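Side-chain contacts in TRAP-T family transporter, DctP (Periplasmic binding) subunit (Sulfitobacter sp. NAS-14.1, PDB 4PF8), which probably binds sugar acids in the periplasm for a TRAP-type transporter, and here holds beta-D-galacturonate: residues 99-104 / 124-129; 106-111 / 115-120. All blocks are in the same frame, centred on the assembly; numbering follows the deposited sequence. Where two conformers were deposited one is given.

Interaction 1 of 2, residues 99-104 / 124-129; sequences TNVVSL and AALGKA
Thr99 and Leu126 mark the closest approach of the two backbones, their CA atoms 6.4 Å apart. Residues 99-102 are the later part of a 3-10 segment that begins earlier in the chain, while 124-129 is regular alpha-helix within helix 121-132. No hydrogen bond crosses the gap, so the contact rests on apolar packing, and Leu126 supplies nearly all of the helical side. With CG anti to the carbonyl carbon (chi1 -69°), its isobutyl group reaches from the helix to the 3-10 turn, where its two methyls take different partners. CD1 meets CG1 of Val102 at 3.7 Å, the tightest pair, and these two side chains run alongside each other in opposite senses. CD2 touches the other two residues: it is 4.1 Å from CA of Thr99, meeting the backbone of that residue more closely than its side chain, and 4.2 Å from CG2 of Val101. The Val101 packing is less certain in detail, because that residue adopts two conformers.

Thr99 keeps its hydroxyl out of this apolar patch. OG1 is hydrogen-bonded to Val96 O, three residues earlier in the chain, which satisfies the polar atom in a buried place. Phe321 of helix 315-322 touches both Val101 and Leu126, covering the contact from the C-terminal part of the chain. All four touching residues are buried. Geometrically this is loop-on-helix core packing, a 3-10 turn fitted against one leucine of helix 121-132 in a family 7 solute-binding protein, with the side chain of Val102 about 11 Å from the bound galacturonate.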
ATOM      1  N   THR A  99      -2.458  -5.507  11.364  1.00 11.93           N
ATOM      2  CA  THR A  99      -1.986  -4.569  10.364  1.00  9.76           C
ATOM      3  C   THR A  99      -2.986  -3.445  10.099  1.00 10.56           C
ATOM      4  O   THR A  99      -2.645  -2.515   9.411  1.00 10.65           O
ATOM      5  CB  THR A  99      -1.616  -5.233   9.020  1.00 12.05           C
ATOM      6  OG1 THR A  99      -2.785  -5.804   8.415  1.00 11.96           O
ATOM      7  CG2 THR A  99      -0.554  -6.288   9.235  1.00 13.96           C
ATOM      8  N   ASN A 100      -4.200  -3.524  10.639  1.00 10.18           N
ATOM      9  CA  ASN A 100      -5.133  -2.412  10.438  1.00 10.04           C
ATOM     10  C   ASN A 100      -4.589  -1.095  10.948  1.00 10.84           C
ATOM     11  O   ASN A 100      -4.949  -0.048  10.449  1.00  9.67           O
ATOM     12  CB  ASN A 100      -6.494  -2.687  11.080  1.00 11.66           C
ATOM     13  CG  ASN A 100      -7.316  -3.652  10.285  1.00 14.18           C
ATOM     14  OD1 ASN A 100      -7.642  -3.389   9.132  1.00 13.59           O
ATOM     15  ND2 ASN A 100      -7.638  -4.791  10.879  1.00 19.46           N
ATOM     16  N   VAL A 101      -3.709  -1.147  11.942  0.55 10.84           N
ATOM     17  CA  VAL A 101      -3.203   0.075  12.563  0.55 10.06           C
ATOM     18  C   VAL A 101      -2.508   1.029  11.586  0.55 10.64           C
ATOM     19  O   VAL A 101      -2.525   2.233  11.792  0.55 11.09           O
ATOM     20  CB  VAL A 101      -2.255  -0.236  13.744  0.55 11.29           C
ATOM     21  CG1 VAL A 101      -2.980  -1.058  14.801  0.55 27.31           C
ATOM     22  CG2 VAL A 101      -0.990  -0.950  13.259  0.55 10.47           C
ATOM     23  N   VAL A 102      -1.883   0.513  10.533  1.00  9.55           N
ATOM     24  CA  VAL A 102      -1.193   1.379   9.569  1.00 10.32           C
ATOM     25  C   VAL A 102      -2.140   1.977   8.542  1.00 15.63           C
ATOM     26  O   VAL A 102      -1.761   2.876   7.791  1.00 15.09           O
ATOM     27  CB  VAL A 102      -0.035   0.667   8.820  1.00 12.12           C
ATOM     28  CG1 VAL A 102       0.936   0.097   9.811  1.00 12.37           C
ATOM     29  CG2 VAL A 102      -0.582  -0.407   7.857  1.00 12.01           C
ATOM     30  N   SER A 103      -3.378   1.503   8.523  1.00 10.49           N
ATOM     31  CA  SER A 103      -4.405   2.038   7.631  1.00  9.84           C
ATOM     32  C   SER A 103      -5.277   3.109   8.283  1.00  9.96           C
ATOM     33  O   SER A 103      -6.267   3.558   7.707  1.00 12.59           O
ATOM     34  CB  SER A 103      -5.285   0.913   7.111  1.00 17.53           C
ATOM     35  OG  SER A 103      -4.564   0.159   6.169  1.00 15.91           O
ATOM     36  N   LEU A 104      -4.913   3.510   9.496  1.00  8.30           N
ATOM     37  CA  LEU A 104      -5.637   4.590  10.150  1.00  8.65           C
ATOM     38  C   LEU A 104      -5.179   5.912   9.554  1.00  8.21           C
ATOM     39  O   LEU A 104      -4.006   6.107   9.327  1.00  8.71           O
ATOM     40  CB  LEU A 104      -5.370   4.541  11.656  1.00 10.82           C
ATOM     41  CG  LEU A 104      -6.071   3.383  12.375  1.00 10.01           C
ATOM     42  CD1 LEU A 104      -5.513   3.220  13.769  1.00 11.38           C
ATOM     43  CD2 LEU A 104      -7.581   3.615  12.446  1.00 13.82           C
ATOM     44  N   ALA A 124       8.470  -4.613  13.857  1.00 15.18           N
ATOM     45  CA  ALA A 124       8.761  -5.977  14.289  1.00 15.98           C
ATOM     46  C   ALA A 124       7.512  -6.651  14.868  1.00 15.63           C
ATOM     47  O   ALA A 124       7.292  -7.843  14.650  1.00 16.18           O
ATOM     48  CB  ALA A 124       9.881  -5.975  15.277  1.00 17.32           C
ATOM     49  N   ALA A 125       6.667  -5.892  15.555  1.00 15.63           N
ATOM     50  CA  ALA A 125       5.426  -6.441  16.091  1.00 16.26           C
ATOM     51  C   ALA A 125       4.495  -6.849  14.951  1.00 16.87           C
ATOM     52  O   ALA A 125       3.830  -7.877  15.005  1.00 15.82           O
ATOM     53  CB  ALA A 125       4.747  -5.427  17.010  1.00 19.62           C
ATOM     54  N   LEU A 126       4.446  -6.032  13.913  1.00 15.11           N
ATOM     55  CA  LEU A 126       3.632  -6.361  12.761  1.00 12.72           C
ATOM     56  C   LEU A 126       4.230  -7.571  12.049  1.00 16.27           C
ATOM     57  O   LEU A 126       3.499  -8.455  11.594  1.00 14.89           O
ATOM     58  CB  LEU A 126       3.504  -5.157  11.819  1.00 12.49           C
ATOM     59  CG  LEU A 126       2.672  -3.983  12.353  1.00 17.32           C
ATOM     60  CD1 LEU A 126       2.492  -2.920  11.265  1.00 19.66           C
ATOM     61  CD2 LEU A 126       1.322  -4.433  12.847  1.00 18.96           C
ATOM     62  N   GLY A 127       5.557  -7.638  11.980  1.00 13.81           N
ATOM     63  CA  GLY A 127       6.194  -8.814  11.391  1.00 13.05           C
ATOM     64  C   GLY A 127       5.802 -10.096  12.115  1.00 16.45           C
ATOM     65  O   GLY A 127       5.565 -11.125  11.477  1.00 14.60           O
ATOM     66  N   LYS A 128       5.739 -10.058  13.446  1.00 16.60           N
ATOM     67  CA  LYS A 128       5.334 -11.234  14.228  1.00 15.96           C
ATOM     68  C   LYS A 128       3.879 -11.597  13.933  1.00 15.26           C
ATOM     69  O   LYS A 128       3.540 -12.762  13.783  1.00 16.12           O
ATOM     70  CB  LYS A 128       5.554 -10.973  15.729  1.00 21.10           C
ATOM     71  CG  LYS A 128       5.132 -12.102  16.659  1.00 30.66           C
ATOM     72  CD  LYS A 128       5.569 -11.820  18.110  1.00 36.35           C
ATOM     73  CE  LYS A 128       5.063 -12.881  19.104  1.00 39.88           C
ATOM     74  NZ  LYS A 128       3.788 -13.537  18.669  1.00 42.24           N
ATOM     75  N   ALA A 129       3.011 -10.591  13.838  1.00 14.38           N
ATOM     76  CA  ALA A 129       1.607 -10.844  13.511  1.00 13.88           C
ATOM     77  C   ALA A 129       1.467 -11.501  12.136  1.00 14.20           C
ATOM     78  O   ALA A 129       0.653 -12.406  11.953  1.00 13.50           O
ATOM     79  CB  ALA A 129       0.810  -9.547  13.559  1.00 14.91           C
TER

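Interaction 2 of 2, residues 106-111 / 115-120; sequences FVFKSV and YELMDG
Phe108 and Leu117 form the apolar centre. Methyl CD1 of Leu117 lies at the edge of the phenyl ring, near its plane, 3.8 Å from CE1 and 3.9 Å from CD1 of Phe108; it therefore contacts one side of the ring's rim and not its face. The two side chains pass in opposite directions. Further along the ring, CZ of Phe108 comes within 4.4 Å of the SE atom of Met118, a selenomethionine here, in an oblique approach. With chi1 of Phe108 at -66°, CG stands anti to the carbonyl carbon, and the ring meets Leu117 and Met118; Gln113 and Met114 also touch it.

The segments belong to one loop-to-helix junction: 106-111 runs into the first turn of helix 111-118, and Ser110 is its N-cap, its OG hydrogen-bonded to the backbone N of Gln113. Within the helix, Tyr115 N donates to Val111 O, the i+4 to i bond of an alpha-helix, at 3.0 Å with an N-H...O angle of 155°. Beside it the side chains of the same two residues cross obliquely. CG1 of Val111, placed anti to the backbone N by chi1 177°, reaches CE1 of Tyr115 at 3.8 Å.

Toward the polar edge, the Tyr115 hydroxyl is hydrogen-bonded to Asp142 OD2, whose side chain also touches Val111, and the ring makes a cation-pi contact with Arg266. That arginine, which lies outside both segments, has a second partner in Asp119, whose OD2 forms a salt bridge with NH2 of Arg266.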
ATOM      1  N   PHE A 106      -3.788   9.459   8.913  1.00  8.84           N
ATOM      2  CA  PHE A 106      -2.844  10.343   9.586  1.00  9.59           C
ATOM      3  C   PHE A 106      -2.136   9.696  10.772  1.00 11.37           C
ATOM      4  O   PHE A 106      -1.647  10.396  11.655  1.00 13.19           O
ATOM      5  CB  PHE A 106      -3.546  11.640  10.024  1.00 11.48           C
ATOM      6  CG  PHE A 106      -4.177  12.406   8.896  1.00  8.65           C
ATOM      7  CD1 PHE A 106      -3.405  13.094   7.980  1.00 10.98           C
ATOM      8  CD2 PHE A 106      -5.555  12.421   8.743  1.00 10.79           C
ATOM      9  CE1 PHE A 106      -3.986  13.825   6.938  1.00 12.00           C
ATOM     10  CE2 PHE A 106      -6.123  13.131   7.711  1.00 10.05           C
ATOM     11  CZ  PHE A 106      -5.334  13.833   6.807  1.00 11.33           C
ATOM     12  N   VAL A 107      -2.052   8.367  10.798  1.00  8.54           N
ATOM     13  CA  VAL A 107      -1.443   7.691  11.940  1.00  9.95           C
ATOM     14  C   VAL A 107       0.073   7.936  11.969  1.00 11.27           C
ATOM     15  O   VAL A 107       0.664   8.017  13.046  1.00 14.15           O
ATOM     16  CB  VAL A 107      -1.818   6.171  11.981  1.00 10.26           C
ATOM     17  CG1 VAL A 107      -1.029   5.368  10.970  1.00 11.95           C
ATOM     18  CG2 VAL A 107      -1.627   5.607  13.377  1.00 13.63           C
ATOM     19  N   PHE A 108       0.682   8.055  10.792  1.00  8.68           N
ATOM     20  CA  PHE A 108       2.097   8.415  10.657  1.00  8.97           C
ATOM     21  C   PHE A 108       2.204   9.926  10.432  1.00 11.13           C
ATOM     22  O   PHE A 108       1.401  10.531   9.678  1.00 13.27           O
ATOM     23  CB  PHE A 108       2.745   7.694   9.473  1.00  9.25           C
ATOM     24  CG  PHE A 108       2.844   6.193   9.623  1.00  9.05           C
ATOM     25  CD1 PHE A 108       3.748   5.623  10.491  1.00 12.07           C
ATOM     26  CD2 PHE A 108       2.027   5.372   8.885  1.00  9.65           C
ATOM     27  CE1 PHE A 108       3.845   4.269  10.628  1.00 11.70           C
ATOM     28  CE2 PHE A 108       2.102   4.008   9.011  1.00  9.25           C
ATOM     29  CZ  PHE A 108       3.016   3.440   9.878  1.00 10.96           C
ATOM     30  N   LYS A 109       3.193  10.546  11.064  1.00 11.73           N
ATOM     31  CA  LYS A 109       3.395  11.990  10.883  1.00 13.22           C
ATOM     32  C   LYS A 109       4.006  12.328   9.533  1.00 12.41           C
ATOM     33  O   LYS A 109       3.798  13.424   9.004  1.00 15.88           O
ATOM     34  CB  LYS A 109       4.267  12.524  11.999  1.00 20.29           C
ATOM     35  CG  LYS A 109       3.560  12.409  13.342  1.00 27.60           C
ATOM     36  CD  LYS A 109       4.425  12.834  14.511  1.00 36.09           C
ATOM     37  CE  LYS A 109       3.592  12.859  15.782  1.00 34.88           C
ATOM     38  NZ  LYS A 109       4.080  13.890  16.752  1.00 44.09           N
ATOM     39  N   SER A 110       4.738  11.382   8.963  1.00 10.58           N
ATOM     40  CA  SER A 110       5.486  11.599   7.738  1.00 11.49           C
ATOM     41  C   SER A 110       5.994  10.258   7.244  1.00 12.91           C
ATOM     42  O   SER A 110       5.965   9.273   7.970  1.00 12.36           O
ATOM     43  CB  SER A 110       6.681  12.499   8.039  1.00 13.55           C
ATOM     44  OG  SER A 110       7.615  11.754   8.801  1.00 14.53           O
ATOM     45  N   VAL A 111       6.520  10.228   6.028  1.00 10.97           N
ATOM     46  CA  VAL A 111       7.050   8.993   5.483  1.00  9.96           C
ATOM     47  C   VAL A 111       8.374   8.633   6.157  1.00 11.58           C
ATOM     48  O   VAL A 111       8.600   7.469   6.473  1.00 10.63           O
ATOM     49  CB  VAL A 111       7.146   9.044   3.940  1.00 13.42           C
ATOM     50  CG1 VAL A 111       7.772   7.783   3.416  1.00 19.03           C
ATOM     51  CG2 VAL A 111       5.759   9.208   3.334  1.00 15.72           C
ATOM     52  N   TYR A 115       9.285   5.037   8.055  1.00 10.79           N
ATOM     53  CA  TYR A 115      10.463   4.164   7.919  1.00 12.32           C
ATOM     54  C   TYR A 115      11.012   3.811   9.303  1.00 11.87           C
ATOM     55  O   TYR A 115      11.322   2.652   9.585  1.00 14.41           O
ATOM     56  CB  TYR A 115      11.617   4.830   7.168  1.00 11.98           C
ATOM     57  CG  TYR A 115      11.536   4.971   5.655  1.00 10.73           C
ATOM     58  CD1 TYR A 115      10.350   4.860   4.947  1.00 12.73           C
ATOM     59  CD2 TYR A 115      12.692   5.238   4.934  1.00 16.56           C
ATOM     60  CE1 TYR A 115      10.334   5.013   3.558  1.00 10.87           C
ATOM     61  CE2 TYR A 115      12.682   5.381   3.570  1.00 15.02           C
ATOM     62  CZ  TYR A 115      11.512   5.282   2.885  1.00 12.75           C
ATOM     63  OH  TYR A 115      11.582   5.450   1.524  1.00 12.37           O
ATOM     64  N   GLU A 116      11.141   4.816  10.166  1.00 13.42           N
ATOM     65  CA  GLU A 116      11.711   4.623  11.488  1.00 14.06           C
ATOM     66  C   GLU A 116      10.903   3.609  12.290  1.00 14.64           C
ATOM     67  O   GLU A 116      11.474   2.725  12.940  1.00 15.87           O
ATOM     68  CB  GLU A 116      11.805   5.956  12.238  1.00 17.69           C
ATOM     69  N   LEU A 117       9.579   3.727  12.234  1.00 13.65           N
ATOM     70  CA  LEU A 117       8.705   2.844  13.011  1.00 13.87           C
ATOM     71  C   LEU A 117       8.685   1.437  12.421  1.00 12.47           C
ATOM     72  O   LEU A 117       8.801   0.454  13.163  1.00 13.57           O
ATOM     73  CB  LEU A 117       7.277   3.419  13.080  1.00 12.89           C
ATOM     74  CG  LEU A 117       7.166   4.736  13.860  1.00 17.74           C
ATOM     75  CD1 LEU A 117       5.779   5.319  13.761  1.00 20.05           C
ATOM     76  CD2 LEU A 117       7.543   4.534  15.309  1.00 21.15           C
HETATM   77  N   MSE A 118       8.543   1.351  11.106  1.00 11.45           N
HETATM   78  CA  MSE A 118       8.438   0.053  10.441  1.00 11.11           C
HETATM   79  C   MSE A 118       9.761  -0.717  10.478  1.00 12.02           C
HETATM   80  O   MSE A 118       9.758  -1.954  10.481  1.00 14.87           O
HETATM   81  CB  MSE A 118       7.947   0.217   9.001  1.00 10.26           C
HETATM   82  CG  MSE A 118       6.530   0.767   8.926  1.00 13.79           C
HETATM   83 SE   MSE A 118       5.208  -0.347   9.867  0.95 11.80          SE
HETATM   84  CE  MSE A 118       5.396  -1.892   8.769  1.00 15.60           C
ATOM     85  N   ASP A 119      10.885  -0.008  10.513  1.00 12.68           N
ATOM     86  CA  ASP A 119      12.208  -0.661  10.611  1.00 14.85           C
ATOM     87  C   ASP A 119      12.604  -0.944  12.064  1.00 17.27           C
ATOM     88  O   ASP A 119      13.632  -1.571  12.325  1.00 19.08           O
ATOM     89  CB  ASP A 119      13.294   0.193   9.939  1.00 18.22           C
ATOM     90  CG  ASP A 119      13.108   0.308   8.417  1.00 21.30           C
ATOM     91  OD1 ASP A 119      12.291  -0.446   7.837  1.00 18.65           O
ATOM     92  OD2 ASP A 119      13.798   1.152   7.800  1.00 19.85           O
ATOM     93  N   GLY A 120      11.783  -0.481  13.001  1.00 17.01           N
ATOM     94  CA  GLY A 120      12.043  -0.647  14.417  1.00 17.43           C
ATOM     95  C   GLY A 120      11.055  -1.585  15.092  1.00 18.85           C
ATOM     96  O   GLY A 120      10.534  -2.517  14.477  1.00 16.92           O
TER

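Overall arrangement
Interaction 2 is nested inside the loop closed by interaction 1, in the order 99-104, 106-111, 115-120, 124-129. Helices 111-118 and 121-132 follow one another, and each contributes one side of a contact, the other side coming mainly from the chain before helix 111-118, of which Val111 is already the first residue. The centres are about 11 Å apart and each lies about 13 Å from the centre of the chain, yet packing is continuous: CG1 of Val102 is 3.9 Å from CZ of Phe108, and CD1 of Leu126 is 4.0 Å from CE of Met118. Phe321 of helix 315-322 touches side chains of both, packing over a shared apolar layer near but not in the galacturonate pocket.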